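Local coordinates for DsbA family protein (Salmonella typhimurium, PDB 7JVE) that works as a trimeric, thioredoxin-like enzyme with both thiol oxidase and disulfide isomerase activities, at residues L151-A156 against H170-L175; L63-E68 against Q205-H210; S95-M100 against G215-V220; V221-Q226 against K231-I236; S131-R136 against A186-A191. One frame throughout, in Å; residues are numbered along the deposited sequence. Where two conformers were deposited one is given.

Contact 1: residues L151-A156 against H170-L175; sequences LDWHNA and HDVYTL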
# COMPACT_ATOMS: atom_id res chain seq x y z
N LEU A 151 20.01 -26.50 11.86
CA LEU A 151 20.07 -25.35 10.97
C LEU A 151 20.08 -25.78 9.50
O LEU A 151 19.44 -25.12 8.67
CB LEU A 151 21.28 -24.47 11.33
CG LEU A 151 21.56 -23.16 10.57
CD1 LEU A 151 20.34 -22.25 10.47
CD2 LEU A 151 22.72 -22.43 11.24
N ASP A 152 20.76 -26.91 9.17
CA ASP A 152 20.66 -27.46 7.81
C ASP A 152 19.23 -27.82 7.46
O ASP A 152 18.77 -27.54 6.35
CB ASP A 152 21.53 -28.72 7.60
CG ASP A 152 22.99 -28.47 7.79
OD1 ASP A 152 23.68 -29.36 8.35
OD2 ASP A 152 23.46 -27.37 7.43
N TRP A 153 18.54 -28.49 8.38
CA TRP A 153 17.15 -28.84 8.12
C TRP A 153 16.30 -27.59 7.91
O TRP A 153 15.50 -27.50 6.97
CB TRP A 153 16.61 -29.68 9.28
CG TRP A 153 15.15 -29.56 9.46
CD1 TRP A 153 14.50 -28.79 10.37
CD2 TRP A 153 14.14 -30.22 8.68
NE1 TRP A 153 13.14 -28.94 10.23
CE2 TRP A 153 12.89 -29.81 9.20
CE3 TRP A 153 14.17 -31.13 7.61
CZ2 TRP A 153 11.66 -30.27 8.68
CZ3 TRP A 153 12.95 -31.58 7.09
CH2 TRP A 153 11.72 -31.15 7.63
N HIS A 154 16.47 -26.61 8.79
CA HIS A 154 15.73 -25.37 8.71
C HIS A 154 15.93 -24.68 7.37
O HIS A 154 14.96 -24.33 6.68
CB HIS A 154 16.17 -24.50 9.90
CG HIS A 154 15.81 -23.05 9.81
ND1 HIS A 154 14.74 -22.52 10.48
CD2 HIS A 154 16.42 -22.02 9.18
CE1 HIS A 154 14.68 -21.22 10.25
NE2 HIS A 154 15.69 -20.89 9.47
N ASN A 155 17.18 -24.50 6.95
CA ASN A 155 17.44 -23.89 5.66
C ASN A 155 16.90 -24.74 4.52
O ASN A 155 16.41 -24.20 3.51
CB ASN A 155 18.94 -23.66 5.48
CG ASN A 155 19.47 -22.61 6.42
OD1 ASN A 155 18.78 -21.66 6.74
ND2 ASN A 155 20.72 -22.78 6.87
N ALA A 156 16.99 -26.06 4.64
CA ALA A 156 16.52 -26.91 3.56
C ALA A 156 15.01 -26.79 3.38
O ALA A 156 14.52 -26.83 2.25
CB ALA A 156 16.92 -28.37 3.81
N HIS A 170 2.86 -33.32 3.14
CA HIS A 170 3.58 -34.21 2.23
C HIS A 170 4.97 -33.69 1.90
O HIS A 170 5.93 -34.47 1.85
CB HIS A 170 2.79 -34.42 0.94
CG HIS A 170 3.54 -35.20 -0.09
ND1 HIS A 170 3.67 -36.58 -0.02
CD2 HIS A 170 4.21 -34.81 -1.19
CE1 HIS A 170 4.40 -37.00 -1.04
NE2 HIS A 170 4.74 -35.95 -1.77
N ASP A 171 5.10 -32.37 1.65
CA ASP A 171 6.40 -31.77 1.35
C ASP A 171 7.36 -31.92 2.53
O ASP A 171 8.54 -32.23 2.36
CB ASP A 171 6.26 -30.28 1.03
CG ASP A 171 5.57 -30.01 -0.29
OD1 ASP A 171 5.72 -30.81 -1.24
OD2 ASP A 171 4.88 -28.95 -0.37
N VAL A 172 6.87 -31.63 3.73
CA VAL A 172 7.70 -31.72 4.92
C VAL A 172 8.19 -33.16 5.12
O VAL A 172 9.38 -33.41 5.31
CB VAL A 172 6.93 -31.19 6.14
CG1 VAL A 172 7.74 -31.35 7.43
CG2 VAL A 172 6.57 -29.73 5.90
N TYR A 173 7.26 -34.13 5.05
CA TYR A 173 7.65 -35.52 5.20
C TYR A 173 8.67 -35.92 4.15
O TYR A 173 9.61 -36.67 4.43
CB TYR A 173 6.44 -36.45 5.07
CG TYR A 173 5.50 -36.45 6.23
CD1 TYR A 173 5.95 -36.63 7.52
CD2 TYR A 173 4.13 -36.31 6.02
CE1 TYR A 173 5.07 -36.65 8.57
CE2 TYR A 173 3.25 -36.33 7.04
CZ TYR A 173 3.72 -36.51 8.32
OH TYR A 173 2.82 -36.52 9.35
N THR A 174 8.48 -35.44 2.91
CA THR A 174 9.36 -35.85 1.82
C THR A 174 10.78 -35.37 2.08
O THR A 174 11.73 -36.13 1.90
CB THR A 174 8.84 -35.31 0.49
OG1 THR A 174 7.61 -35.94 0.16
CG2 THR A 174 9.84 -35.59 -0.63
N LEU A 175 10.94 -34.12 2.50
CA LEU A 175 12.26 -33.68 2.92
C LEU A 175 12.70 -34.42 4.18
O LEU A 175 13.86 -34.84 4.28
CB LEU A 175 12.27 -32.17 3.14
CG LEU A 175 13.62 -31.52 3.50
CD1 LEU A 175 14.68 -31.69 2.40
CD2 LEU A 175 13.48 -30.04 3.88

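Contact 2: residues L63-E68 against Q205-H210; sequences LQYRAE and QALAQH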
# COMPACT_ATOMS: atom_id res chain seq x y z
N LEU A 63 11.87 -8.06 28.50
CA LEU A 63 12.42 -8.22 29.84
C LEU A 63 11.52 -9.09 30.70
O LEU A 63 12.01 -9.91 31.49
CB LEU A 63 12.64 -6.86 30.50
CG LEU A 63 13.72 -6.04 29.79
CD1 LEU A 63 13.75 -4.58 30.29
CD2 LEU A 63 15.10 -6.70 29.91
N GLN A 64 10.20 -8.95 30.55
CA GLN A 64 9.29 -9.75 31.38
C GLN A 64 9.33 -11.24 31.01
O GLN A 64 9.25 -12.11 31.89
CB GLN A 64 7.87 -9.19 31.27
CG GLN A 64 6.86 -9.97 32.08
CD GLN A 64 5.41 -9.54 31.85
OE1 GLN A 64 5.12 -8.47 31.29
NE2 GLN A 64 4.48 -10.38 32.30
N TYR A 65 9.47 -11.56 29.72
CA TYR A 65 9.45 -12.96 29.29
C TYR A 65 10.84 -13.48 28.95
O TYR A 65 10.98 -14.41 28.15
CB TYR A 65 8.49 -13.13 28.11
CG TYR A 65 7.06 -12.86 28.54
CD1 TYR A 65 6.30 -13.83 29.19
CD2 TYR A 65 6.48 -11.62 28.33
CE1 TYR A 65 5.00 -13.57 29.60
CE2 TYR A 65 5.19 -11.34 28.74
CZ TYR A 65 4.45 -12.32 29.38
OH TYR A 65 3.18 -12.02 29.78
N ARG A 66 11.88 -12.91 29.55
CA ARG A 66 13.24 -13.34 29.27
C ARG A 66 13.40 -14.86 29.39
O ARG A 66 13.99 -15.51 28.51
CB ARG A 66 14.22 -12.63 30.22
CG ARG A 66 15.68 -12.97 29.96
CD ARG A 66 16.61 -12.34 31.01
NE ARG A 66 17.61 -11.47 30.39
CZ ARG A 66 17.60 -10.15 30.46
NH1 ARG A 66 16.64 -9.53 31.12
NH2 ARG A 66 18.55 -9.44 29.86
N ALA A 67 12.90 -15.45 30.47
CA ALA A 67 13.16 -16.87 30.69
C ALA A 67 12.56 -17.70 29.56
O ALA A 67 13.20 -18.64 29.06
CB ALA A 67 12.62 -17.33 32.05
N GLU A 68 11.35 -17.37 29.14
CA GLU A 68 10.72 -18.08 28.04
C GLU A 68 11.47 -17.82 26.74
O GLU A 68 11.71 -18.75 25.95
CB GLU A 68 9.26 -17.65 27.92
CG GLU A 68 8.43 -18.07 29.13
CD GLU A 68 8.34 -16.98 30.21
OE1 GLU A 68 7.21 -16.72 30.71
OE2 GLU A 68 9.36 -16.33 30.55
N GLN A 205 3.48 -20.19 20.35
CA GLN A 205 2.35 -19.31 20.03
C GLN A 205 1.86 -18.57 21.27
O GLN A 205 1.50 -17.39 21.19
CB GLN A 205 1.22 -20.12 19.40
CG GLN A 205 -0.03 -19.30 19.14
CD GLN A 205 0.21 -18.20 18.12
OE1 GLN A 205 1.12 -18.29 17.30
NE2 GLN A 205 -0.61 -17.15 18.18
N ALA A 206 1.83 -19.26 22.42
CA ALA A 206 1.52 -18.57 23.67
C ALA A 206 2.53 -17.47 23.96
O ALA A 206 2.16 -16.37 24.36
CB ALA A 206 1.46 -19.57 24.83
N LEU A 207 3.83 -17.76 23.75
CA LEU A 207 4.86 -16.74 23.93
C LEU A 207 4.72 -15.62 22.89
O LEU A 207 4.89 -14.44 23.23
CB LEU A 207 6.25 -17.37 23.83
CG LEU A 207 7.44 -16.41 23.93
CD1 LEU A 207 7.42 -15.60 25.25
CD2 LEU A 207 8.80 -17.10 23.73
N ALA A 208 4.43 -15.95 21.63
CA ALA A 208 4.23 -14.89 20.65
C ALA A 208 3.07 -13.98 21.05
O ALA A 208 3.15 -12.75 20.89
CB ALA A 208 3.99 -15.46 19.25
N GLN A 209 1.99 -14.55 21.58
CA GLN A 209 0.86 -13.73 21.98
C GLN A 209 1.21 -12.85 23.17
O GLN A 209 0.83 -11.67 23.21
CB GLN A 209 -0.35 -14.62 22.29
CG GLN A 209 -0.98 -15.16 21.01
CD GLN A 209 -1.98 -16.29 21.23
OE1 GLN A 209 -2.38 -16.95 20.27
NE2 GLN A 209 -2.37 -16.53 22.48
N HIS A 210 1.92 -13.42 24.15
CA HIS A 210 2.42 -12.63 25.27
C HIS A 210 3.39 -11.55 24.82
O HIS A 210 3.46 -10.49 25.44
CB HIS A 210 3.10 -13.52 26.31
CG HIS A 210 2.14 -14.32 27.13
ND1 HIS A 210 2.44 -15.58 27.62
CD2 HIS A 210 0.87 -14.06 27.53
CE1 HIS A 210 1.41 -16.04 28.30
NE2 HIS A 210 0.44 -15.14 28.26
O HOH W 1 1.84 -10.05 27.56

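Contact 3: residues S95-M100 against G215-V220; sequences SWCSKM and GTPAFV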
# COMPACT_ATOMS: atom_id res chain seq x y z
N SER A 95 6.70 -15.82 3.46
CA SER A 95 7.52 -15.65 2.26
C SER A 95 8.70 -14.71 2.49
O SER A 95 9.77 -14.91 1.90
CB SER A 95 6.67 -15.17 1.08
OG SER A 95 6.12 -13.88 1.28
N TRP A 96 8.56 -13.68 3.33
CA TRP A 96 9.73 -12.83 3.53
C TRP A 96 10.69 -13.36 4.61
O TRP A 96 11.89 -13.05 4.56
CB TRP A 96 9.32 -11.38 3.82
CG TRP A 96 8.77 -11.11 5.19
CD1 TRP A 96 9.43 -10.55 6.25
CD2 TRP A 96 7.42 -11.33 5.62
NE1 TRP A 96 8.58 -10.43 7.33
CE2 TRP A 96 7.34 -10.90 6.97
CE3 TRP A 96 6.27 -11.85 5.01
CZ2 TRP A 96 6.16 -10.97 7.72
CZ3 TRP A 96 5.08 -11.92 5.76
CH2 TRP A 96 5.04 -11.48 7.10
N CYS A 97 10.20 -14.17 5.56
CA CYS A 97 11.11 -14.92 6.43
C CYS A 97 12.01 -15.81 5.59
O CYS A 97 13.22 -15.91 5.82
CB CYS A 97 10.34 -15.79 7.41
SG CYS A 97 9.38 -14.88 8.59
N SER A 98 11.40 -16.51 4.63
CA SER A 98 12.17 -17.33 3.71
C SER A 98 13.27 -16.50 3.06
O SER A 98 14.44 -16.89 3.07
CB SER A 98 11.23 -17.93 2.68
OG SER A 98 11.93 -18.81 1.83
N LYS A 99 12.92 -15.33 2.50
CA LYS A 99 13.94 -14.55 1.80
C LYS A 99 14.97 -13.95 2.74
O LYS A 99 16.04 -13.55 2.28
CB LYS A 99 13.31 -13.43 0.96
CG LYS A 99 12.17 -13.90 0.09
CD LYS A 99 12.65 -14.05 -1.32
CE LYS A 99 11.49 -14.29 -2.29
NZ LYS A 99 11.95 -14.04 -3.67
N MET A 100 14.66 -13.86 4.03
CA MET A 100 15.63 -13.39 5.02
C MET A 100 16.62 -14.47 5.43
O MET A 100 17.65 -14.15 6.04
CB MET A 100 14.89 -12.89 6.26
CG MET A 100 14.28 -11.50 6.09
SD MET A 100 15.57 -10.25 6.18
CE MET A 100 16.23 -10.62 7.79
N GLY A 215 1.01 -13.57 14.71
CA GLY A 215 0.90 -13.32 13.29
C GLY A 215 2.00 -12.48 12.69
O GLY A 215 1.94 -12.19 11.50
N THR A 216 3.01 -12.08 13.46
CA THR A 216 4.02 -11.13 12.99
C THR A 216 5.42 -11.63 13.34
O THR A 216 5.84 -11.55 14.52
CB THR A 216 3.78 -9.73 13.56
OG1 THR A 216 3.97 -9.73 14.97
CG2 THR A 216 2.34 -9.20 13.23
N PRO A 217 6.20 -12.11 12.37
CA PRO A 217 7.59 -12.50 12.65
C PRO A 217 8.41 -11.34 13.20
O PRO A 217 8.17 -10.17 12.88
CB PRO A 217 8.11 -12.95 11.28
CG PRO A 217 6.86 -13.35 10.52
CD PRO A 217 5.84 -12.31 10.96
N ALA A 218 9.39 -11.68 14.04
CA ALA A 218 10.17 -10.66 14.76
C ALA A 218 11.44 -11.27 15.32
O ALA A 218 11.56 -12.49 15.49
CB ALA A 218 9.37 -10.02 15.91
N PHE A 219 12.40 -10.39 15.60
CA PHE A 219 13.64 -10.68 16.31
C PHE A 219 13.62 -9.99 17.66
O PHE A 219 13.22 -8.82 17.74
CB PHE A 219 14.87 -10.18 15.55
CG PHE A 219 15.08 -10.81 14.21
CD1 PHE A 219 14.52 -10.26 13.07
CD2 PHE A 219 15.85 -11.96 14.08
CE1 PHE A 219 14.71 -10.83 11.84
CE2 PHE A 219 16.05 -12.54 12.84
CZ PHE A 219 15.47 -11.98 11.72
N VAL A 220 14.09 -10.68 18.69
CA VAL A 220 14.44 -10.07 19.97
C VAL A 220 15.93 -10.29 20.20
O VAL A 220 16.40 -11.44 20.24
CB VAL A 220 13.65 -10.64 21.15
CG1 VAL A 220 13.89 -9.75 22.38
CG2 VAL A 220 12.17 -10.74 20.81

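Contact 4: residues V221-Q226 against K231-I236; sequences VMPQTQ and KRVTVI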
# COMPACT_ATOMS: atom_id res chain seq x y z
N VAL A 221 16.65 -9.20 20.39
CA VAL A 221 18.09 -9.21 20.64
C VAL A 221 18.32 -8.63 22.03
O VAL A 221 17.90 -7.49 22.30
CB VAL A 221 18.84 -8.43 19.56
CG1 VAL A 221 20.34 -8.66 19.69
CG2 VAL A 221 18.30 -8.82 18.16
N MET A 222 18.98 -9.38 22.90
CA MET A 222 19.05 -9.03 24.30
C MET A 222 20.22 -9.76 24.95
O MET A 222 20.59 -10.85 24.50
CB MET A 222 17.74 -9.37 25.01
CG MET A 222 17.47 -10.85 25.07
SD MET A 222 15.82 -11.28 25.64
CE MET A 222 15.60 -10.18 27.04
N PRO A 223 20.81 -9.18 26.00
CA PRO A 223 21.77 -9.94 26.81
C PRO A 223 21.06 -11.09 27.50
O PRO A 223 19.88 -11.01 27.84
CB PRO A 223 22.29 -8.91 27.83
CG PRO A 223 21.83 -7.58 27.31
CD PRO A 223 20.56 -7.85 26.56
N GLN A 224 21.80 -12.17 27.73
CA GLN A 224 21.19 -13.33 28.36
C GLN A 224 21.15 -13.18 29.88
O GLN A 224 20.21 -13.68 30.51
CB GLN A 224 21.95 -14.59 27.96
CG GLN A 224 21.82 -14.98 26.49
CD GLN A 224 21.83 -16.48 26.30
OE1 GLN A 224 20.79 -17.10 26.16
NE2 GLN A 224 23.02 -17.08 26.35
N THR A 225 22.14 -12.52 30.48
CA THR A 225 22.18 -12.36 31.93
C THR A 225 21.14 -11.34 32.33
O THR A 225 21.06 -10.26 31.74
CB THR A 225 23.54 -11.86 32.41
OG1 THR A 225 23.73 -10.53 31.90
CG2 THR A 225 24.65 -12.78 31.92
N GLN A 226 20.38 -11.65 33.38
CA GLN A 226 19.18 -10.88 33.64
C GLN A 226 19.61 -9.52 34.17
O GLN A 226 20.04 -9.37 35.33
CB GLN A 226 18.22 -11.61 34.56
CG GLN A 226 16.82 -11.10 34.21
CD GLN A 226 15.68 -11.70 34.99
OE1 GLN A 226 15.88 -12.38 35.99
NE2 GLN A 226 14.48 -11.58 34.43
N LYS A 231 18.42 -0.46 27.51
CA LYS A 231 19.32 0.07 26.50
C LYS A 231 20.08 -1.00 25.74
O LYS A 231 20.69 -0.68 24.72
CB LYS A 231 20.31 1.04 27.15
CG LYS A 231 21.10 1.87 26.15
CD LYS A 231 20.21 2.86 25.41
CE LYS A 231 19.67 3.94 26.34
NZ LYS A 231 20.73 4.87 26.78
N ARG A 232 20.09 -2.25 26.21
CA ARG A 232 20.79 -3.34 25.52
C ARG A 232 19.86 -4.31 24.80
O ARG A 232 20.32 -5.36 24.35
CB ARG A 232 21.66 -4.12 26.51
CG ARG A 232 22.78 -3.30 27.16
CD ARG A 232 24.03 -4.15 27.35
NE ARG A 232 23.95 -5.02 28.52
CZ ARG A 232 24.71 -6.10 28.74
NH1 ARG A 232 25.64 -6.48 27.87
NH2 ARG A 232 24.54 -6.82 29.85
N VAL A 233 18.57 -3.99 24.66
CA VAL A 233 17.58 -4.87 24.06
C VAL A 233 17.04 -4.22 22.80
O VAL A 233 16.75 -3.02 22.78
CB VAL A 233 16.42 -5.15 25.03
CG1 VAL A 233 15.39 -6.09 24.40
CG2 VAL A 233 16.94 -5.67 26.37
N THR A 234 16.84 -5.00 21.75
CA THR A 234 16.25 -4.43 20.55
C THR A 234 15.22 -5.42 20.00
O THR A 234 15.51 -6.62 19.91
CB THR A 234 17.32 -4.13 19.49
OG1 THR A 234 18.43 -3.48 20.11
CG2 THR A 234 16.76 -3.15 18.49
N VAL A 235 14.05 -4.92 19.63
CA VAL A 235 13.00 -5.75 19.03
C VAL A 235 12.85 -5.30 17.59
O VAL A 235 12.64 -4.11 17.33
CB VAL A 235 11.68 -5.64 19.81
CG1 VAL A 235 10.56 -6.34 19.09
CG2 VAL A 235 11.85 -6.24 21.22
N ILE A 236 12.98 -6.23 16.65
CA ILE A 236 13.09 -5.86 15.24
C ILE A 236 12.11 -6.65 14.38
O ILE A 236 11.99 -7.88 14.54
CB ILE A 236 14.52 -6.07 14.75
CG1 ILE A 236 15.51 -5.48 15.76
CG2 ILE A 236 14.68 -5.51 13.30
CD1 ILE A 236 16.94 -5.42 15.29

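Contact 5: residues S131-R136 against A186-A191; sequences SGLAAR and AAVKEA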
# COMPACT_ATOMS: atom_id res chain seq x y z
N SER A 131 2.99 -26.14 10.19
CA SER A 131 3.97 -25.61 11.15
C SER A 131 4.26 -26.62 12.26
O SER A 131 5.42 -26.83 12.63
CB SER A 131 3.50 -24.28 11.75
OG SER A 131 3.50 -23.27 10.77
N GLY A 132 3.21 -27.26 12.79
CA GLY A 132 3.42 -28.23 13.85
C GLY A 132 4.25 -29.41 13.39
O GLY A 132 5.14 -29.88 14.11
N LEU A 133 3.96 -29.92 12.19
CA LEU A 133 4.75 -31.03 11.64
C LEU A 133 6.20 -30.62 11.44
O LEU A 133 7.11 -31.42 11.71
CB LEU A 133 4.15 -31.51 10.30
CG LEU A 133 4.98 -32.61 9.62
CD1 LEU A 133 5.16 -33.81 10.57
CD2 LEU A 133 4.43 -33.08 8.25
N ALA A 134 6.44 -29.41 10.93
CA ALA A 134 7.82 -28.99 10.70
C ALA A 134 8.55 -28.81 12.02
O ALA A 134 9.75 -29.10 12.11
CB ALA A 134 7.87 -27.69 9.88
N ALA A 135 7.84 -28.38 13.06
CA ALA A 135 8.45 -28.27 14.38
C ALA A 135 8.76 -29.65 14.97
O ALA A 135 9.78 -29.81 15.64
CB ALA A 135 7.55 -27.44 15.31
N ARG A 136 7.90 -30.66 14.73
CA ARG A 136 8.19 -32.01 15.22
C ARG A 136 9.49 -32.54 14.61
O ARG A 136 10.35 -33.08 15.33
CB ARG A 136 7.06 -32.98 14.89
CG ARG A 136 5.80 -32.85 15.71
CD ARG A 136 4.81 -33.98 15.34
NE ARG A 136 3.52 -33.74 15.98
CZ ARG A 136 3.29 -33.93 17.27
NH1 ARG A 136 4.26 -34.37 18.06
NH2 ARG A 136 2.11 -33.67 17.78
N ALA A 186 8.52 -42.51 11.39
CA ALA A 186 7.27 -43.17 11.73
C ALA A 186 6.71 -42.61 13.03
O ALA A 186 5.49 -42.46 13.17
CB ALA A 186 7.46 -44.69 11.82
N ALA A 187 7.58 -42.30 13.99
CA ALA A 187 7.07 -41.77 15.25
C ALA A 187 6.48 -40.38 15.07
O ALA A 187 5.48 -40.03 15.70
CB ALA A 187 8.18 -41.76 16.31
N VAL A 188 7.07 -39.58 14.18
CA VAL A 188 6.53 -38.24 13.92
C VAL A 188 5.19 -38.35 13.21
O VAL A 188 4.25 -37.59 13.51
CB VAL A 188 7.52 -37.40 13.10
CG1 VAL A 188 6.82 -36.17 12.57
CG2 VAL A 188 8.72 -37.03 13.95
N LYS A 189 5.06 -39.28 12.28
CA LYS A 189 3.79 -39.42 11.58
C LYS A 189 2.69 -39.80 12.56
O LYS A 189 1.59 -39.25 12.52
CB LYS A 189 3.91 -40.46 10.47
CG LYS A 189 4.77 -40.00 9.30
CD LYS A 189 4.74 -41.02 8.17
CE LYS A 189 5.55 -40.51 6.98
NZ LYS A 189 6.01 -41.60 6.06
N GLU A 190 2.97 -40.76 13.45
CA GLU A 190 1.95 -41.21 14.39
C GLU A 190 1.54 -40.09 15.35
O GLU A 190 0.36 -39.95 15.67
CB GLU A 190 2.45 -42.44 15.15
CG GLU A 190 1.56 -42.80 16.32
CD GLU A 190 1.60 -44.27 16.69
OE1 GLU A 190 1.58 -45.11 15.75
OE2 GLU A 190 1.61 -44.60 17.90
N ALA A 191 2.49 -39.27 15.81
CA ALA A 191 2.14 -38.15 16.68
C ALA A 191 1.28 -37.13 15.94
O ALA A 191 0.27 -36.65 16.47
CB ALA A 191 3.42 -37.50 17.22

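Contact 1: residues L151-A156 against H170-L175
Leu175 reaches from helix 169-176 to Trp153 and Ala156 on helix 147-159, and its side chain can be followed outward atom by atom. CB sits 4.1 Å from Trp153 CZ3, on the six-membered ring of the indole. One bond further, CG closes to 3.7 Å from the same Trp153 CZ3. The branch CD2 then serves two partners: it lies 3.6 Å from Trp153 CZ3 and 3.8 Å from Ala156 CB, so a single methyl ties the indole to the next turn of its own helix. This reach follows from chi1 of -176°, which carries CG away from the backbone N of Leu175. Both helices belong to the helical insertion that DsbA-type proteins carry within the thioredoxin fold. Their short segments run in roughly opposite but well skewed directions, at 139°, with axes 11.7 Å apart, a wide spacing that the indole bridges. Val172 meets the same ring differently, its side chain crossing that of Trp153 at about a right angle. Its CG1 lies 4.0 Å from Trp153 CH2, at the ring edge and near the ring plane. Beyond the pair, Val137 of helix 128-145 also packs on Trp153, while Tyr179 meets the indole edge-to-face.

Contact 2: residues L63-E68 against Q205-H210
Where the long helix 37-64 ends and the short helix 66-69 begins, Tyr65 turns its ring against His210 in the last turn of helix 199-210. Tyr65 leaves the first helix and takes the N-cap position of the second, so the chain breaks exactly where the contact forms. The two rings lie almost parallel, their planes 7° apart, but they are slid past each other, with centroids 5.1 Å apart and little overlap. What covers the tyrosine is chiefly the CB of His210, 3.6 Å from Tyr65 CZ and over one ring face; this is a CH-pi contact, with CB 23° off the ring normal. The hydroxyl end in turn lies over a face of the imidazole. A water joins the same two residues: it donates to His210 O at 2.7 Å and lies at a longer 3.3 Å from Tyr65 OH. Deeper in, Leu207 brings its branch CD1 to the base of both side chains opposite, 3.9 Å from Tyr65 CB and 3.8 Å from Glu68 CB. Chi1 of 177° swings CG clear of the backbone N of Leu207, letting the leucine tip bend toward the joint. Lys119 of strand 115-120 hydrogen-bonds Glu68 O. Helix 37-64 thus leads from the N-terminal helical arm into the thioredoxin-type domain, an arrangement consistent with a trimeric member of this family.

Contact 3: residues S95-M100 against G215-V220
Pro217 presents its ring to Trp96 and Cys97 in the first turn of helix 95-110, and these three residues define the contact. The proline offers different ring carbons to each partner. Its CD lies 3.5 Å from Trp96 CZ2, with the side chains crossing at about a right angle, while CG sits 3.5 Å from Cys97 SG and CB is equally near that sulfur. The indole gets there by an unusual route: chi1 of 75° sets CG between the backbone N and the carbonyl carbon, and the benzo ring then extends to the proline although the tryptophan does not start out facing it. Cys97 SG is joined to Cys94 in the disulfide of the CxxC motif, which, as in thioredoxins, stands at the start of a helix. Pro217 follows Thr216 in the loop that enters strand 218-223, the place where thioredoxin-fold enzymes usually carry a cis-proline. Here the peptide is modelled trans, with Thr216 CA and Pro217 CA 3.8 Å apart. Further along, Met100 CE comes to 4.2 Å from Phe219 CZ, a looser contact that extends the apolar patch under the helix. Tyr179 of a second subunit packs on Trp96, so the trimer reaches this site. No hydrogen bond crosses between the two segments. Across this contact the redox-active sulfur of Cys97 meets the apolar CB and CG of Pro217; its position is fixed by the disulfide and the helix, and the proline packs against it by van der Waals contact.

Contact 4: residues V221-Q226 against K231-I236
Pro223 points its CG at a face of the Arg232 guanidinium, over its centre and 3.5 Å from Arg232 CZ, with the two side chains crossing obliquely. The same CG is 3.6 Å from Arg232 CB, because the arginine bends at chi2 and chi3 (-143° and -80°) and folds back over the proline instead of extending past it. Its NH2 has a weak, long ion pair with Asp227, in the turn between the segments. The backbones form the hairpin of strands 218-223 and 234-237, the latter at the edge of this chain's thioredoxin-type sheet. Val221 and Thr234 make an antiparallel hydrogen-bonded pair, with Val221 N to Thr234 O at 2.9 Å and Thr234 N to Val221 O at 2.8 Å. Both side chains leave on one face of the sheet, where helix 242-253 packs through Ala248 and Lys251 bonds Thr234 OG1. Val221 O also takes a CA-H contact from Val233 CA at 3.2 Å. One residue on, Val233 CG2 lies 4.0 Å from Met222 CB. No hydrogen bond follows: Pro223 CD lies 3.3 Å from Arg232 O, near where a donor N-H would approach. Proline has no N-H to give to that oxygen, consistent with the pairing ending here, and what remains at the mouth of the turn is an apolar contact of a proline carbon on the guanidinium face.

Contact 5: residues S131-R136 against A186-A191
Helix segments 131-136 and 186-191, carrying Arg136 and Val188 at their nearest CA pair, pass each other close to antiparallel, at 150°, with axes 10.4 Å apart. They lie on helices 128-145 and 182-193 of the helical insertion that DsbA-type proteins add to the thioredoxin fold. Val188 is the apolar side of the joint. Its CG1, carried anti to the backbone N by a chi1 of 167°, meets Leu133 CD1 at 3.5 Å, the two side chains crossing at about a right angle. Leu133 also touches Val172 and Tyr173 of helix 169-176, so it is shared between two helices. The same Val188 CG1 lies 4.0 Å from Arg136 CB and 4.1 Å from Arg136 CD, the long aliphatic part of the arginine sliding past the valine in the opposite direction. That part stays extended from CG to NE, which delivers the charged end to the last turn of helix 182-193. There two bonds hold the guanidinium: NE donates to Gln192 OE1 and NH2 to Ala196 O, and together they limit its rotation. The positive group is thus set beside the C-terminal end of a helix, where the helix dipole would probably suit it. With its plane fixed in this way, the guanidinium offers a face to Ala191, whose CB stands above the plane toward the rim, 3.3 Å from Arg136 NH1.

Overall arrangement
Contacts 1 and 5 belong to the helical insertion, with centres 12 Å apart, and touch through Val172 and Tyr173 against Leu133. Contacts 3 and 4 share strand 218-223 and so one sheet, where Phe219 N meets Ile236 O, although their centres are 18 Å apart. Contact 2 ties the N-terminal arm to helix 199-210 and touches contact 4 through Arg66 and Pro223. Along the chain, contact 1 nests within contact 5, which nests within both contacts 2 and 3; these two alternate, and contact 4 closes last. The insertion is thus enclosed by both, and contact 3 alone sets the disulfide helix against the strand, its centre about 18 Å from that of contact 1.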